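Long-range contact in putative cell adhesion protein (Bacteroides thetaiotaomicron, PDB 4DGU), which is probably a fimbrillin-like pilus subunit involved in cell adhesion, and binds zinc ions: residues 189-201 against 210-222. Numbering follows the deposited sequence.
With ZN (zinc ion), chain F.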
loop_
_atom_site.group_PDB
_atom_site.type_symbol
_atom_site.label_atom_id
_atom_site.label_comp_id
_atom_site.label_asym_id
_atom_site.label_seq_id
_atom_site.Cartn_x
_atom_site.Cartn_y
_atom_site.Cartn_z
ATOM N N VAL A 189 -1.986 -6.641 22.082
ATOM C CA VAL A 189 -3.346 -6.119 21.906
ATOM C C VAL A 189 -4.148 -7.165 21.142
ATOM O O VAL A 189 -3.579 -8.072 20.526
ATOM C CB VAL A 189 -3.419 -4.701 21.265
ATOM C CG1 VAL A 189 -2.826 -3.636 22.192
ATOM C CG2 VAL A 189 -2.770 -4.659 19.883
ATOM N N LEU A 190 -5.467 -7.069 21.212
ATOM C CA LEU A 190 -6.282 -8.043 20.510
ATOM C C LEU A 190 -6.434 -7.634 19.046
ATOM O O LEU A 190 -6.437 -6.428 18.780
ATOM C CB LEU A 190 -7.647 -8.228 21.187
ATOM C CG LEU A 190 -7.656 -8.661 22.663
ATOM C CD1 LEU A 190 -9.061 -8.665 23.207
ATOM C CD2 LEU A 190 -7.024 -10.053 22.862
ATOM N N PRO A 191 -6.478 -8.607 18.081
ATOM C CA PRO A 191 -6.636 -8.232 16.654
ATOM C C PRO A 191 -7.907 -7.430 16.391
ATOM O O PRO A 191 -8.997 -7.802 16.811
ATOM C CB PRO A 191 -6.697 -9.581 15.931
ATOM C CG PRO A 191 -6.167 -10.574 16.889
ATOM C CD PRO A 191 -6.449 -10.078 18.255
ATOM N N GLN A 192 -7.743 -6.296 15.716
ATOM C CA GLN A 192 -8.795 -5.349 15.373
ATOM C C GLN A 192 -8.317 -4.420 14.278
ATOM O O GLN A 192 -7.110 -4.286 14.059
ATOM C CB GLN A 192 -9.218 -4.529 16.609
ATOM C CG GLN A 192 -8.068 -3.784 17.292
ATOM C CD GLN A 192 -8.405 -3.364 18.693
ATOM O OE1 GLN A 192 -9.018 -2.336 18.925
ATOM N NE2 GLN A 192 -8.016 -4.153 19.662
ATOM N N LYS A 193 -9.261 -3.738 13.631
ATOM C CA LYS A 193 -8.956 -2.768 12.614
ATOM C C LYS A 193 -8.689 -1.404 13.247
ATOM O O LYS A 193 -9.482 -0.908 14.049
ATOM C CB LYS A 193 -10.099 -2.689 11.577
ATOM C CG LYS A 193 -9.947 -1.564 10.549
ATOM C CD LYS A 193 -9.800 -2.095 9.145
ATOM C CE LYS A 193 -9.564 -0.987 8.147
ATOM N NZ LYS A 193 -10.816 -0.239 7.789
ATOM N N ILE A 194 -7.571 -0.788 12.842
ATOM C CA ILE A 194 -7.220 0.592 13.208
ATOM C C ILE A 194 -7.366 1.391 11.919
ATOM O O ILE A 194 -6.776 1.015 10.913
ATOM C CB ILE A 194 -5.800 0.716 13.821
ATOM C CG1 ILE A 194 -5.650 -0.087 15.135
ATOM C CG2 ILE A 194 -5.442 2.201 14.020
ATOM C CD1 ILE A 194 -4.211 -0.292 15.550
ATOM N N ASN A 195 -8.172 2.446 11.933
ATOM C CA ASN A 195 -8.374 3.295 10.745
ATOM C C ASN A 195 -7.272 4.346 10.592
ATOM O O ASN A 195 -6.700 4.801 11.589
ATOM C CB ASN A 195 -9.731 4.000 10.808
ATOM C CG ASN A 195 -10.894 3.055 10.954
ATOM O OD1 ASN A 195 -11.016 2.045 10.252
ATOM N ND2 ASN A 195 -11.773 3.369 11.879
ATOM N N ALA A 196 -6.990 4.735 9.335
ATOM C CA ALA A 196 -6.039 5.795 8.971
ATOM C C ALA A 196 -6.464 7.089 9.629
ATOM O O ALA A 196 -7.662 7.426 9.637
ATOM C CB ALA A 196 -5.981 5.955 7.468
ATOM N N GLY A 197 -5.509 7.735 10.296
ATOM C CA GLY A 197 -5.753 8.977 11.021
ATOM C C GLY A 197 -6.480 8.818 12.350
ATOM O O GLY A 197 -6.883 9.821 12.953
ATOM N N GLU A 198 -6.679 7.575 12.818
ATOM C CA GLU A 198 -7.364 7.318 14.093
ATOM C C GLU A 198 -6.376 7.682 15.198
ATOM O O GLU A 198 -5.248 7.178 15.211
ATOM C CB GLU A 198 -7.861 5.849 14.183
ATOM C CG GLU A 198 -9.006 5.583 15.161
ATOM C CD GLU A 198 -9.608 4.173 15.187
ATOM O OE1 GLU A 198 -9.263 3.329 14.324
ATOM O OE2 GLU A 198 -10.455 3.922 16.075
ATOM N N GLU A 199 -6.774 8.627 16.065
ATOM C CA GLU A 199 -5.940 9.161 17.146
ATOM C C GLU A 199 -5.986 8.241 18.344
ATOM O O GLU A 199 -6.490 8.616 19.400
ATOM C CB GLU A 199 -6.393 10.576 17.518
ATOM C CG GLU A 199 -6.565 11.477 16.311
ATOM C CD GLU A 199 -7.071 12.869 16.614
ATOM O OE1 GLU A 199 -7.075 13.255 17.801
ATOM O OE2 GLU A 199 -7.498 13.565 15.668
ATOM N N ILE A 200 -5.415 7.044 18.192
ATOM C CA ILE A 200 -5.434 6.006 19.205
ATOM C C ILE A 200 -4.330 6.171 20.258
ATOM O O ILE A 200 -4.521 5.740 21.389
ATOM C CB ILE A 200 -5.421 4.575 18.586
ATOM C CG1 ILE A 200 -4.200 4.315 17.714
ATOM C CG2 ILE A 200 -6.702 4.302 17.809
ATOM C CD1 ILE A 200 -3.713 2.854 17.766
ATOM N N GLY A 201 -3.223 6.795 19.909
ATOM C CA GLY A 201 -2.107 6.915 20.827
ATOM C C GLY A 201 -1.853 8.265 21.452
ATOM O O GLY A 201 -2.276 9.312 20.945
ATOM N N GLN A 210 1.109 14.392 23.781
ATOM C CA GLN A 210 1.111 14.531 22.330
ATOM C C GLN A 210 0.371 13.353 21.747
ATOM O O GLN A 210 0.304 12.294 22.375
ATOM C CB GLN A 210 2.526 14.639 21.767
ATOM C CG GLN A 210 3.181 15.973 22.078
ATOM C CD GLN A 210 3.937 16.489 20.901
ATOM O OE1 GLN A 210 3.400 17.244 20.074
ATOM N NE2 GLN A 210 5.190 16.049 20.783
ATOM N N LYS A 211 -0.242 13.552 20.583
ATOM C CA LYS A 211 -0.986 12.491 19.915
ATOM C C LYS A 211 -0.067 11.689 18.995
ATOM O O LYS A 211 0.910 12.210 18.451
ATOM C CB LYS A 211 -2.177 13.076 19.133
ATOM C CG LYS A 211 -3.241 13.699 20.039
ATOM C CD LYS A 211 -4.241 14.508 19.244
ATOM C CE LYS A 211 -5.445 14.899 20.059
ATOM N NZ LYS A 211 -6.442 15.628 19.232
ATOM N N ILE A 212 -0.364 10.401 18.872
ATOM C CA ILE A 212 0.304 9.427 18.010
ATOM C C ILE A 212 -0.843 8.739 17.240
ATOM O O ILE A 212 -1.700 8.123 17.860
ATOM C CB ILE A 212 1.209 8.420 18.795
ATOM C CG1 ILE A 212 2.192 9.098 19.765
ATOM C CG2 ILE A 212 1.940 7.493 17.852
ATOM C CD1 ILE A 212 2.715 8.105 20.901
ATOM N N SER A 213 -0.911 8.890 15.926
ATOM C CA SER A 213 -2.021 8.303 15.182
ATOM C C SER A 213 -1.529 7.391 14.083
ATOM O O SER A 213 -0.358 7.451 13.670
ATOM C CB SER A 213 -2.907 9.392 14.582
ATOM O OG SER A 213 -3.283 10.336 15.568
ATOM N N ALA A 214 -2.445 6.543 13.587
ATOM C CA ALA A 214 -2.126 5.647 12.492
ATOM C C ALA A 214 -2.110 6.441 11.206
ATOM O O ALA A 214 -2.937 7.332 11.015
ATOM C CB ALA A 214 -3.136 4.509 12.422
ATOM N N VAL A 215 -1.145 6.158 10.353
ATOM C CA VAL A 215 -1.002 6.834 9.072
ATOM C C VAL A 215 -1.833 6.126 8.023
ATOM O O VAL A 215 -2.335 6.758 7.101
ATOM C CB VAL A 215 0.479 6.970 8.624
ATOM C CG1 VAL A 215 1.193 8.045 9.432
ATOM C CG2 VAL A 215 1.235 5.630 8.710
ATOM N N GLU A 216 -1.980 4.812 8.170
ATOM C CA GLU A 216 -2.708 3.936 7.251
ATOM C C GLU A 216 -3.651 2.983 8.007
ATOM O O GLU A 216 -3.528 2.812 9.221
ATOM C CB GLU A 216 -1.683 3.130 6.413
ATOM C CG GLU A 216 -2.229 2.590 5.099
ATOM C CD GLU A 216 -2.881 3.597 4.162
ATOM O OE1 GLU A 216 -2.149 4.462 3.621
ATOM O OE2 GLU A 216 -4.108 3.487 3.920
ATOM N N ASP A 217 -4.602 2.384 7.280
ATOM C CA ASP A 217 -5.531 1.378 7.788
ATOM C C ASP A 217 -4.742 0.139 8.126
ATOM O O ASP A 217 -3.874 -0.268 7.331
ATOM C CB ASP A 217 -6.609 1.063 6.737
ATOM C CG ASP A 217 -7.843 1.950 6.729
ATOM O OD1 ASP A 217 -7.805 3.039 7.346
ATOM O OD2 ASP A 217 -8.848 1.558 6.107
ATOM N N LEU A 218 -4.980 -0.427 9.327
ATOM C CA LEU A 218 -4.282 -1.637 9.805
ATOM C C LEU A 218 -5.284 -2.609 10.314
ATOM O O LEU A 218 -5.807 -2.411 11.399
ATOM C CB LEU A 218 -3.249 -1.321 10.913
ATOM C CG LEU A 218 -2.106 -0.365 10.580
ATOM C CD1 LEU A 218 -1.557 0.277 11.847
ATOM C CD2 LEU A 218 -1.003 -1.066 9.817
ATOM N N ASP A 219 -5.598 -3.630 9.520
ATOM C CA ASP A 219 -6.560 -4.661 9.879
ATOM C C ASP A 219 -5.764 -5.805 10.506
ATOM O O ASP A 219 -5.402 -6.774 9.826
ATOM C CB ASP A 219 -7.369 -5.098 8.636
ATOM C CG ASP A 219 -8.646 -5.894 8.916
ATOM O OD1 ASP A 219 -9.062 -5.973 10.104
ATOM O OD2 ASP A 219 -9.243 -6.421 7.943
ATOM N N LEU A 220 -5.424 -5.636 11.796
ATOM C CA LEU A 220 -4.543 -6.536 12.538
ATOM C C LEU A 220 -5.129 -7.917 12.721
ATOM O O LEU A 220 -6.329 -8.065 12.952
ATOM C CB LEU A 220 -4.176 -5.955 13.906
ATOM C CG LEU A 220 -3.569 -4.517 13.928
ATOM C CD1 LEU A 220 -3.608 -3.969 15.340
ATOM C CD2 LEU A 220 -2.143 -4.476 13.358
ATOM N N LYS A 221 -4.276 -8.937 12.572
ATOM C CA LYS A 221 -4.632 -10.341 12.715
ATOM C C LYS A 221 -3.492 -11.076 13.456
ATOM O O LYS A 221 -2.530 -10.443 13.886
ATOM C CB LYS A 221 -4.890 -10.968 11.324
ATOM C CG LYS A 221 -6.029 -10.359 10.498
ATOM C CD LYS A 221 -7.414 -10.748 10.993
ATOM C CE LYS A 221 -8.502 -9.925 10.360
ATOM N NZ LYS A 221 -8.741 -10.298 8.944
ATOM N N ALA A 222 -3.611 -12.402 13.621
ATOM C CA ALA A 222 -2.570 -13.227 14.215
ATOM C C ALA A 222 -1.287 -13.087 13.385
ATOM O O ALA A 222 -1.342 -13.054 12.140
ATOM C CB ALA A 222 -3.018 -14.677 14.264
HETATM ZN ZN ZN F . -6.993 15.687 15.755
HETATM O O HOH W 1 -5.007 16.419 16.618
#
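Ile194 holds the apolar centre with two branches: CG2 lies 3.6 Å from Ala214 CB, while CD1 meets Leu220 CD1 at 3.7 Å. With CG1 beside the backbone N (chi1 -62°) and the chain extended at chi2, CD1 points to Leu220 while CG2 faces Ala214. Leu152 of strand 147-159 packs on Ile194, and Leu226 of strand 225-230 on Leu218 and Leu220, so the pair sits between strands of two different sheets.

The Ile194–Leu218 pair is antiparallel and hydrogen-bonded, both N-H···O angles being near 170°. Beyond it the type II turn Asn195–Glu198 interrupts the pairing, and its Gly197 N donates to Ala214 O at 2.7 Å; Gly201 and Ile212 then pair again, shifted by one residue.

At the solvent edge Asp217 divides its carboxylate: OD1 takes Ala196 N nearly end-on at 2.7 Å, whereas Lys193 NZ comes from above the carboxylate plane to OD2 at 3.2 Å. Lys193 CD lies 3.9 Å from Asp219 CB, the two side chains crossing at about a right angle, and bends at chi2 (117°) and chi4 bring the amine to Asp217. An alanine in place of Lys193 is likely to leave Asp217 OD2 without this salt-bridge mate and uncover Asp219 CB.

At the other end Glu199 OE1 receives Lys211 NZ on its syn side, somewhat out of the carboxylate plane, at 2.8 Å, and OE2 binds zinc at 2.2 Å, with Glu137 of the second subunit sharing the metal. One carboxylate thus couples an intrachain salt bridge to an intersubunit zinc site.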